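Local coordinates for aminopeptidase C (Lactobacillus rhamnosus, PDB 4K7C), which probably cleaves amino-terminal residues from peptides as a papain-like cysteine aminopeptidase of the bleomycin hydrolase type, and is built as a hexamer, at residues T99-K104 and E210-L215; V321-D326 and Y357-M362. All blocks are in the same frame, centred on the assembly; numbering follows the deposited sequence.

Contact 1: residues T99-K104 and E210-L215; sequences TFFWDK and EDYRIL
Tyr212 is the first residue of 210-215 to meet the other helix, and it does so ring against ring with Phe101. The edge of Phe101 points at the face of Tyr212 in an offset edge-to-face pair, centroids 5.5 Å apart and planes at 75°; Phe101 CZ comes within 3.5 Å of Tyr212 CE1. Both rings stand with CG anti to the backbone N (chi1 -177° for Phe101), and both thereby reach toward the facing helix. The segment axes approach to 10.5 Å, and the two aromatic rings and Leu215 fill the interface between them.

One turn later, Leu215 directs its CB toward 99-104. This CB lies 3.7 Å from Phe101 CE1, while the branched end spreads over the chain of Lys104, with Leu215 CD2 3.7 Å from Lys104 CB. The aliphatic part of this lysine serves as packing, and its bent chain carries NZ away to Asp138 and Gln136.

This is buried, apolar helix-helix packing: segments 99-104 and 210-215, on helices 96-117 and 197-219, run nearly antiparallel, at 158°. Helix 170-192 packs on Lys104 through Leu172 and Leu176, Pro222 touches both paired rings, and Lys14 of a second subunit packs on Tyr212.

Contact 2: residues V321-D326 and Y357-M362; sequences VGQSSD and YGESLM
Gln323 and Glu359 join the turn that leads into strand 325-326 to the loop 357-362 by a direct hydrogen bond from Gln323 NE2 to Glu359 OE2, 3.1 Å long and nearly straight at 173°. Both side chains bend at chi2 (-75° in Gln323), which brings amide and carboxylate together. The acceptor lies in the amide plane, whereas the donor meets OE2 from above the carboxylate plane, the two planes being 78° apart. Glutamine suits the place because its amide can give and accept at once: while NE2 donates to the carboxylate, Gln323 OE1 accepts from a water at 2.8 Å, and that water also donates to Glu359 OE2 at 3.0 Å. Direct and bridged bonds thus converge on one carboxylate oxygen. Glu359 OE1 forms a salt bridge with Arg181 of a second subunit, which probably helps keep Glu359 ionised.

Close packing adds little. Ser360 CB lies 4.0 Å from Gln323 NE2; the serine hydroxyl is engaged by Asp320 and Tyr409. Asp320 also receives a weak bond from Gln323 NE2.

Within the segments, local bonds shape the backbone. Ser325 OG donates to Val321 O at 2.6 Å in the carbonyl plane, closing the turn before strand 325-326. Gly358, with positive phi, is the C-prime residue of a Schellman motif ending helix 351-356; a CB here would jam against Tyr357 O, which calls for glycine.

The contact therefore ties the turn between strands 315-319 and 325-326 to the loop joining helix 351-356 to strand 364-374, with Phe407 of helix 401-407 touching both Gln323 and Ser360.

Overall arrangement
Contacts 1 and 2 lie on opposite sides of the chain's centre, their own centres 30 Å apart and their nearest atoms about 13 Å apart, and they follow one another along the chain without touching. Contact 1 joins two long helices by apolar packing; contact 2 pins loops beside the strands by polar bonds and a water. In papain-like peptidases the nucleophilic cysteine heads a central helix and the histidine sits on a strand, probably here helix 70-87, which packs on 99-104, and strand 364-374, which lies just beyond 357-362. Each contact thus adjoins an element expected to carry a catalytic residue, and both also reach the second subunit.

Contact 1: residues T99-K104 and E210-L215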
ATOM      1  N   THR A  99      -9.301 -32.899   7.501  1.00 17.81           N
ATOM      2  CA  THR A  99     -10.714 -33.074   7.802  1.00 18.32           C
ATOM      3  C   THR A  99     -11.551 -32.530   6.694  1.00 16.00           C
ATOM      4  O   THR A  99     -12.605 -33.081   6.379  1.00 15.98           O
ATOM      5  CB  THR A  99     -11.121 -32.407   9.143  1.00 20.78           C
ATOM      6  OG1 THR A  99     -10.462 -31.113   9.249  1.00 20.38           O
ATOM      7  CG2 THR A  99     -10.707 -33.242  10.299  1.00 21.90           C
ATOM      8  N   PHE A 100     -11.034 -31.520   5.961  1.00 16.20           N
ATOM      9  CA  PHE A 100     -11.813 -30.873   4.900  1.00 17.49           C
ATOM     10  C   PHE A 100     -11.947 -31.839   3.726  1.00 16.32           C
ATOM     11  O   PHE A 100     -13.028 -32.000   3.069  1.00 15.72           O
ATOM     12  CB  PHE A 100     -11.106 -29.608   4.433  1.00 17.42           C
ATOM     13  CG  PHE A 100     -11.965 -28.635   3.621  1.00 18.47           C
ATOM     14  CD1 PHE A 100     -13.252 -28.281   3.993  1.00 18.15           C
ATOM     15  CD2 PHE A 100     -11.408 -27.971   2.521  1.00 19.05           C
ATOM     16  CE1 PHE A 100     -13.957 -27.343   3.305  1.00 18.41           C
ATOM     17  CE2 PHE A 100     -12.112 -27.002   1.802  1.00 19.47           C
ATOM     18  CZ  PHE A 100     -13.392 -26.678   2.206  1.00 19.60           C
ATOM     19  N   PHE A 101     -10.854 -32.494   3.412  1.00 14.54           N
ATOM     20  CA  PHE A 101     -10.888 -33.488   2.336  1.00 14.86           C
ATOM     21  C   PHE A 101     -11.990 -34.579   2.547  1.00 15.57           C
ATOM     22  O   PHE A 101     -12.816 -34.791   1.695  1.00 16.61           O
ATOM     23  CB  PHE A 101      -9.457 -34.102   2.136  1.00 16.44           C
ATOM     24  CG  PHE A 101      -9.384 -35.110   0.967  1.00 16.36           C
ATOM     25  CD1 PHE A 101      -8.813 -34.808  -0.251  1.00 16.33           C
ATOM     26  CD2 PHE A 101      -9.951 -36.363   1.122  1.00 18.57           C
ATOM     27  CE1 PHE A 101      -8.768 -35.764  -1.266  1.00 15.57           C
ATOM     28  CE2 PHE A 101      -9.940 -37.291   0.106  1.00 19.08           C
ATOM     29  CZ  PHE A 101      -9.404 -36.978  -1.103  1.00 17.62           C
ATOM     30  N   TRP A 102     -11.925 -35.268   3.698  1.00 15.27           N
ATOM     31  CA  TRP A 102     -12.784 -36.388   4.027  1.00 17.85           C
ATOM     32  C   TRP A 102     -14.220 -35.929   4.235  1.00 16.32           C
ATOM     33  O   TRP A 102     -15.153 -36.586   3.782  1.00 16.39           O
ATOM     34  CB  TRP A 102     -12.250 -37.101   5.225  1.00 16.44           C
ATOM     35  CG  TRP A 102     -10.958 -37.800   4.930  1.00 15.04           C
ATOM     36  CD1 TRP A 102      -9.757 -37.637   5.560  1.00 15.77           C
ATOM     37  CD2 TRP A 102     -10.747 -38.794   3.923  1.00 16.80           C
ATOM     38  NE1 TRP A 102      -8.820 -38.482   5.005  1.00 17.27           N
ATOM     39  CE2 TRP A 102      -9.403 -39.195   4.004  1.00 15.86           C
ATOM     40  CE3 TRP A 102     -11.558 -39.387   2.974  1.00 17.99           C
ATOM     41  CZ2 TRP A 102      -8.835 -40.209   3.142  1.00 17.40           C
ATOM     42  CZ3 TRP A 102     -11.011 -40.353   2.098  1.00 19.57           C
ATOM     43  CH2 TRP A 102      -9.667 -40.742   2.177  1.00 17.56           C
ATOM     44  N   ASP A 103     -14.390 -34.724   4.762  1.00 17.03           N
ATOM     45  CA  ASP A 103     -15.700 -34.155   4.894  1.00 17.09           C
ATOM     46  C   ASP A 103     -16.394 -33.982   3.524  1.00 15.50           C
ATOM     47  O   ASP A 103     -17.555 -34.442   3.248  1.00 17.39           O
ATOM     48  CB  ASP A 103     -15.663 -32.826   5.653  1.00 15.85           C
ATOM     49  CG  ASP A 103     -17.043 -32.265   5.879  1.00 16.94           C
ATOM     50  OD1 ASP A 103     -17.865 -32.987   6.497  1.00 17.29           O
ATOM     51  OD2 ASP A 103     -17.307 -31.064   5.435  1.00 16.40           O
ATOM     52  N   LYS A 104     -15.763 -33.295   2.601  1.00 16.10           N
ATOM     53  CA  LYS A 104     -16.265 -33.152   1.247  1.00 15.82           C
ATOM     54  C   LYS A 104     -16.525 -34.430   0.506  1.00 16.59           C
ATOM     55  O   LYS A 104     -17.479 -34.575  -0.205  1.00 14.98           O
ATOM     56  CB  LYS A 104     -15.299 -32.296   0.427  1.00 18.07           C
ATOM     57  CG  LYS A 104     -15.191 -30.842   0.813  1.00 19.71           C
ATOM     58  CD  LYS A 104     -15.668 -29.944  -0.281  1.00 17.84           C
ATOM     59  CE  LYS A 104     -15.805 -28.445   0.084  1.00 17.42           C
ATOM     60  NZ  LYS A 104     -16.786 -28.116   1.142  1.00 17.84           N
ATOM     61  N   GLU A 210     -14.678 -39.754  -9.739  1.00 16.94           N
ATOM     62  CA  GLU A 210     -14.519 -38.385 -10.249  1.00 17.15           C
ATOM     63  C   GLU A 210     -14.461 -37.383  -9.121  1.00 17.09           C
ATOM     64  O   GLU A 210     -13.606 -36.515  -9.179  1.00 17.09           O
ATOM     65  CB  GLU A 210     -15.694 -38.074 -11.176  1.00 17.49           C
ATOM     66  CG  GLU A 210     -15.709 -38.935 -12.428  1.00 18.33           C
ATOM     67  CD  GLU A 210     -17.054 -39.044 -13.134  1.00 23.63           C
ATOM     68  OE1 GLU A 210     -18.091 -38.736 -12.479  1.00 19.95           O
ATOM     69  OE2 GLU A 210     -17.035 -39.362 -14.332  1.00 24.28           O
ATOM     70  N   ASP A 211     -15.369 -37.435  -8.156  1.00 16.16           N
ATOM     71  CA  ASP A 211     -15.305 -36.553  -7.014  1.00 16.64           C
ATOM     72  C   ASP A 211     -13.975 -36.659  -6.245  1.00 17.83           C
ATOM     73  O   ASP A 211     -13.426 -35.636  -5.792  1.00 15.60           O
ATOM     74  CB  ASP A 211     -16.488 -36.793  -6.061  1.00 17.61           C
ATOM     75  CG  ASP A 211     -17.844 -36.688  -6.759  1.00 17.15           C
ATOM     76  OD1 ASP A 211     -17.845 -36.103  -7.876  1.00 16.64           O
ATOM     77  OD2 ASP A 211     -18.880 -37.238  -6.179  1.00 16.38           O
ATOM     78  N   TYR A 212     -13.492 -37.895  -6.067  1.00 17.76           N
ATOM     79  CA  TYR A 212     -12.223 -38.134  -5.438  1.00 18.35           C
ATOM     80  C   TYR A 212     -11.106 -37.347  -6.143  1.00 18.10           C
ATOM     81  O   TYR A 212     -10.271 -36.673  -5.486  1.00 16.49           O
ATOM     82  CB  TYR A 212     -11.921 -39.673  -5.314  1.00 17.49           C
ATOM     83  CG  TYR A 212     -10.662 -39.946  -4.517  1.00 15.95           C
ATOM     84  CD1 TYR A 212     -10.698 -40.065  -3.165  1.00 15.42           C
ATOM     85  CD2 TYR A 212      -9.408 -39.931  -5.115  1.00 18.71           C
ATOM     86  CE1 TYR A 212      -9.569 -40.218  -2.406  1.00 16.58           C
ATOM     87  CE2 TYR A 212      -8.249 -40.120  -4.346  1.00 17.59           C
ATOM     88  CZ  TYR A 212      -8.363 -40.263  -2.999  1.00 17.62           C
ATOM     89  OH  TYR A 212      -7.229 -40.413  -2.249  1.00 20.78           O
ATOM     90  N   ARG A 213     -11.071 -37.419  -7.450  1.00 16.45           N
ATOM     91  CA  ARG A 213     -10.093 -36.731  -8.259  1.00 15.52           C
ATOM     92  C   ARG A 213     -10.174 -35.181  -8.173  1.00 14.84           C
ATOM     93  O   ARG A 213      -9.154 -34.519  -8.091  1.00 16.40           O
ATOM     94  CB  ARG A 213     -10.173 -37.233  -9.663  1.00 15.89           C
ATOM     95  CG  ARG A 213      -9.282 -36.450 -10.599  1.00 17.38           C
ATOM     96  CD  ARG A 213      -9.096 -37.155 -11.903  1.00 17.35           C
ATOM     97  NE  ARG A 213     -10.253 -37.245 -12.747  1.00 17.72           N
ATOM     98  CZ  ARG A 213     -10.932 -38.406 -12.914  1.00 23.15           C
ATOM     99  NH1 ARG A 213     -11.928 -38.483 -13.784  1.00 22.95           N
ATOM    100  NH2 ARG A 213     -10.632 -39.497 -12.156  1.00 21.42           N
ATOM    101  N   ILE A 214     -11.387 -34.642  -8.152  1.00 15.39           N
ATOM    102  CA  ILE A 214     -11.590 -33.180  -7.929  1.00 14.76           C
ATOM    103  C   ILE A 214     -11.023 -32.728  -6.596  1.00 14.52           C
ATOM    104  O   ILE A 214     -10.319 -31.742  -6.497  1.00 13.90           O
ATOM    105  CB  ILE A 214     -13.121 -32.833  -8.012  1.00 16.40           C
ATOM    106  CG1 ILE A 214     -13.604 -33.052  -9.439  1.00 19.31           C
ATOM    107  CG2 ILE A 214     -13.377 -31.435  -7.450  1.00 16.67           C
ATOM    108  CD1 ILE A 214     -15.120 -33.065  -9.596  1.00 18.46           C
ATOM    109  N   LEU A 215     -11.235 -33.531  -5.552  1.00 14.85           N
ATOM    110  CA  LEU A 215     -10.656 -33.215  -4.250  1.00 14.77           C
ATOM    111  C   LEU A 215      -9.153 -33.452  -4.125  1.00 14.99           C
ATOM    112  O   LEU A 215      -8.471 -32.707  -3.498  1.00 14.08           O
ATOM    113  CB  LEU A 215     -11.439 -33.973  -3.193  1.00 14.09           C
ATOM    114  CG  LEU A 215     -12.873 -33.568  -3.128  1.00 14.62           C
ATOM    115  CD1 LEU A 215     -13.661 -34.555  -2.286  1.00 15.32           C
ATOM    116  CD2 LEU A 215     -13.113 -32.190  -2.510  1.00 16.17           C
TER

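Contact 2: residues V321-D326 and Y357-M362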
ATOM      1  N   VAL A 321     -22.547 -15.441  15.391  1.00 16.78           N
ATOM      2  CA  VAL A 321     -21.499 -14.500  15.694  1.00 18.57           C
ATOM      3  C   VAL A 321     -21.774 -13.112  15.091  1.00 20.74           C
ATOM      4  O   VAL A 321     -21.268 -12.143  15.618  1.00 20.10           O
ATOM      5  CB  VAL A 321     -20.164 -15.036  15.160  1.00 21.25           C
ATOM      6  CG1 VAL A 321     -20.081 -14.975  13.612  1.00 24.88           C
ATOM      7  CG2 VAL A 321     -19.000 -14.372  15.841  1.00 21.86           C
ATOM      8  N   GLY A 322     -22.593 -13.067  14.043  1.00 19.45           N
ATOM      9  CA  GLY A 322     -22.993 -11.803  13.383  1.00 21.62           C
ATOM     10  C   GLY A 322     -23.959 -10.956  14.161  1.00 20.01           C
ATOM     11  O   GLY A 322     -24.111  -9.821  13.845  1.00 17.53           O
ATOM     12  N   GLN A 323     -24.554 -11.514  15.210  1.00 17.29           N
ATOM     13  CA  GLN A 323     -25.458 -10.740  16.106  1.00 17.35           C
ATOM     14  C   GLN A 323     -24.667  -9.900  17.076  1.00 16.42           C
ATOM     15  O   GLN A 323     -23.759 -10.409  17.759  1.00 16.52           O
ATOM     16  CB  GLN A 323     -26.331 -11.673  16.887  1.00 16.25           C
ATOM     17  CG  GLN A 323     -27.289 -12.449  16.014  1.00 17.57           C
ATOM     18  CD  GLN A 323     -28.495 -11.635  15.489  1.00 21.26           C
ATOM     19  OE1 GLN A 323     -28.768 -10.512  15.934  1.00 22.56           O
ATOM     20  NE2 GLN A 323     -29.232 -12.226  14.599  1.00 19.60           N
ATOM     21  N   SER A 324     -25.000  -8.599  17.149  1.00 16.33           N
ATOM     22  CA  SER A 324     -24.579  -7.724  18.274  1.00 18.67           C
ATOM     23  C   SER A 324     -23.094  -7.910  18.589  1.00 17.66           C
ATOM     24  O   SER A 324     -22.629  -8.154  19.697  1.00 18.98           O
ATOM     25  CB  SER A 324     -25.570  -7.892  19.456  1.00 21.56           C
ATOM     26  OG  SER A 324     -25.280  -7.030  20.501  1.00 27.58           O
ATOM     27  N   SER A 325     -22.299  -7.708  17.531  1.00 19.05           N
ATOM     28  CA  SER A 325     -20.915  -7.986  17.573  1.00 18.38           C
ATOM     29  C   SER A 325     -20.051  -6.969  16.824  1.00 15.13           C
ATOM     30  O   SER A 325     -20.385  -6.533  15.756  1.00 16.43           O
ATOM     31  CB  SER A 325     -20.596  -9.410  17.033  1.00 15.77           C
ATOM     32  OG  SER A 325     -21.024  -9.527  15.716  1.00 17.39           O
ATOM     33  N   ASP A 326     -18.901  -6.668  17.392  1.00 16.98           N
ATOM     34  CA  ASP A 326     -17.869  -5.932  16.655  1.00 16.33           C
ATOM     35  C   ASP A 326     -16.774  -7.015  16.353  1.00 18.88           C
ATOM     36  O   ASP A 326     -16.011  -7.388  17.228  1.00 18.26           O
ATOM     37  CB  ASP A 326     -17.267  -4.800  17.473  1.00 17.29           C
ATOM     38  CG  ASP A 326     -16.152  -4.064  16.763  1.00 17.11           C
ATOM     39  OD1 ASP A 326     -15.421  -4.686  15.926  1.00 17.55           O
ATOM     40  OD2 ASP A 326     -15.932  -2.860  17.102  1.00 17.05           O
ATOM     41  N   TYR A 357     -38.622 -17.232  13.895  1.00 18.50           N
ATOM     42  CA  TYR A 357     -38.896 -16.279  12.818  1.00 18.31           C
ATOM     43  C   TYR A 357     -37.691 -16.091  11.924  1.00 21.18           C
ATOM     44  O   TYR A 357     -37.731 -15.228  11.066  1.00 22.49           O
ATOM     45  CB  TYR A 357     -39.385 -14.917  13.381  1.00 19.10           C
ATOM     46  CG  TYR A 357     -40.863 -14.977  13.720  1.00 19.38           C
ATOM     47  CD1 TYR A 357     -41.839 -14.384  12.856  1.00 20.23           C
ATOM     48  CD2 TYR A 357     -41.291 -15.666  14.829  1.00 22.00           C
ATOM     49  CE1 TYR A 357     -43.155 -14.495  13.152  1.00 23.01           C
ATOM     50  CE2 TYR A 357     -42.633 -15.804  15.097  1.00 21.90           C
ATOM     51  CZ  TYR A 357     -43.560 -15.181  14.270  1.00 22.16           C
ATOM     52  OH  TYR A 357     -44.927 -15.253  14.513  1.00 25.16           O
ATOM     53  N   GLY A 358     -36.657 -16.957  12.020  1.00 19.34           N
ATOM     54  CA  GLY A 358     -35.589 -16.894  10.992  1.00 20.28           C
ATOM     55  C   GLY A 358     -34.545 -15.796  11.143  1.00 19.23           C
ATOM     56  O   GLY A 358     -33.701 -15.561  10.255  1.00 18.32           O
ATOM     57  N   GLU A 359     -34.591 -15.136  12.280  1.00 18.37           N
ATOM     58  CA  GLU A 359     -33.694 -14.046  12.585  1.00 17.13           C
ATOM     59  C   GLU A 359     -32.311 -14.564  13.041  1.00 21.18           C
ATOM     60  O   GLU A 359     -31.334 -13.922  12.764  1.00 17.43           O
ATOM     61  CB  GLU A 359     -34.320 -13.165  13.654  1.00 18.40           C
ATOM     62  CG  GLU A 359     -33.411 -12.037  14.233  1.00 17.67           C
ATOM     63  CD  GLU A 359     -32.690 -11.163  13.189  1.00 20.33           C
ATOM     64  OE1 GLU A 359     -33.193 -10.996  12.085  1.00 20.83           O
ATOM     65  OE2 GLU A 359     -31.640 -10.609  13.567  1.00 18.89           O
ATOM     66  N   SER A 360     -32.249 -15.716  13.744  1.00 18.76           N
ATOM     67  CA  SER A 360     -30.988 -16.181  14.316  1.00 18.70           C
ATOM     68  C   SER A 360     -30.920 -17.672  14.299  1.00 20.00           C
ATOM     69  O   SER A 360     -31.937 -18.322  14.395  1.00 19.23           O
ATOM     70  CB  SER A 360     -30.803 -15.679  15.741  1.00 18.39           C
ATOM     71  OG  SER A 360     -29.489 -15.825  16.272  1.00 21.19           O
ATOM     72  N   LEU A 361     -29.711 -18.204  14.275  1.00 19.55           N
ATOM     73  CA  LEU A 361     -29.429 -19.663  14.308  1.00 23.11           C
ATOM     74  C   LEU A 361     -27.894 -19.767  14.435  1.00 24.47           C
ATOM     75  O   LEU A 361     -27.205 -18.723  14.464  1.00 19.25           O
ATOM     76  CB  LEU A 361     -30.004 -20.432  13.136  1.00 23.58           C
ATOM     77  CG  LEU A 361     -29.924 -19.862  11.725  1.00 28.05           C
ATOM     78  CD1 LEU A 361     -28.497 -19.683  11.332  1.00 25.79           C
ATOM     79  CD2 LEU A 361     -30.578 -20.760  10.712  1.00 30.08           C
HETATM   80  N   MSE A 362     -27.327 -20.961  14.683  0.50 23.13           N
HETATM   81  CA  MSE A 362     -25.839 -21.079  14.731  0.50 22.01           C
HETATM   82  C   MSE A 362     -25.275 -20.863  13.359  0.50 23.37           C
HETATM   83  O   MSE A 362     -25.738 -21.452  12.405  0.50 22.14           O
HETATM   84  CB  MSE A 362     -25.270 -22.435  15.255  0.50 20.58           C
HETATM   85  CG  MSE A 362     -23.778 -22.623  14.876  0.50 19.17           C
HETATM   86 SE   MSE A 362     -23.130 -24.387  15.537  0.50 21.57          SE
HETATM   87  CE  MSE A 362     -21.219 -24.378  15.435  0.50 22.37           C
TER
HETATM   88  O   HOH W   1     -31.428 -10.023  16.453  1.00 23.11           O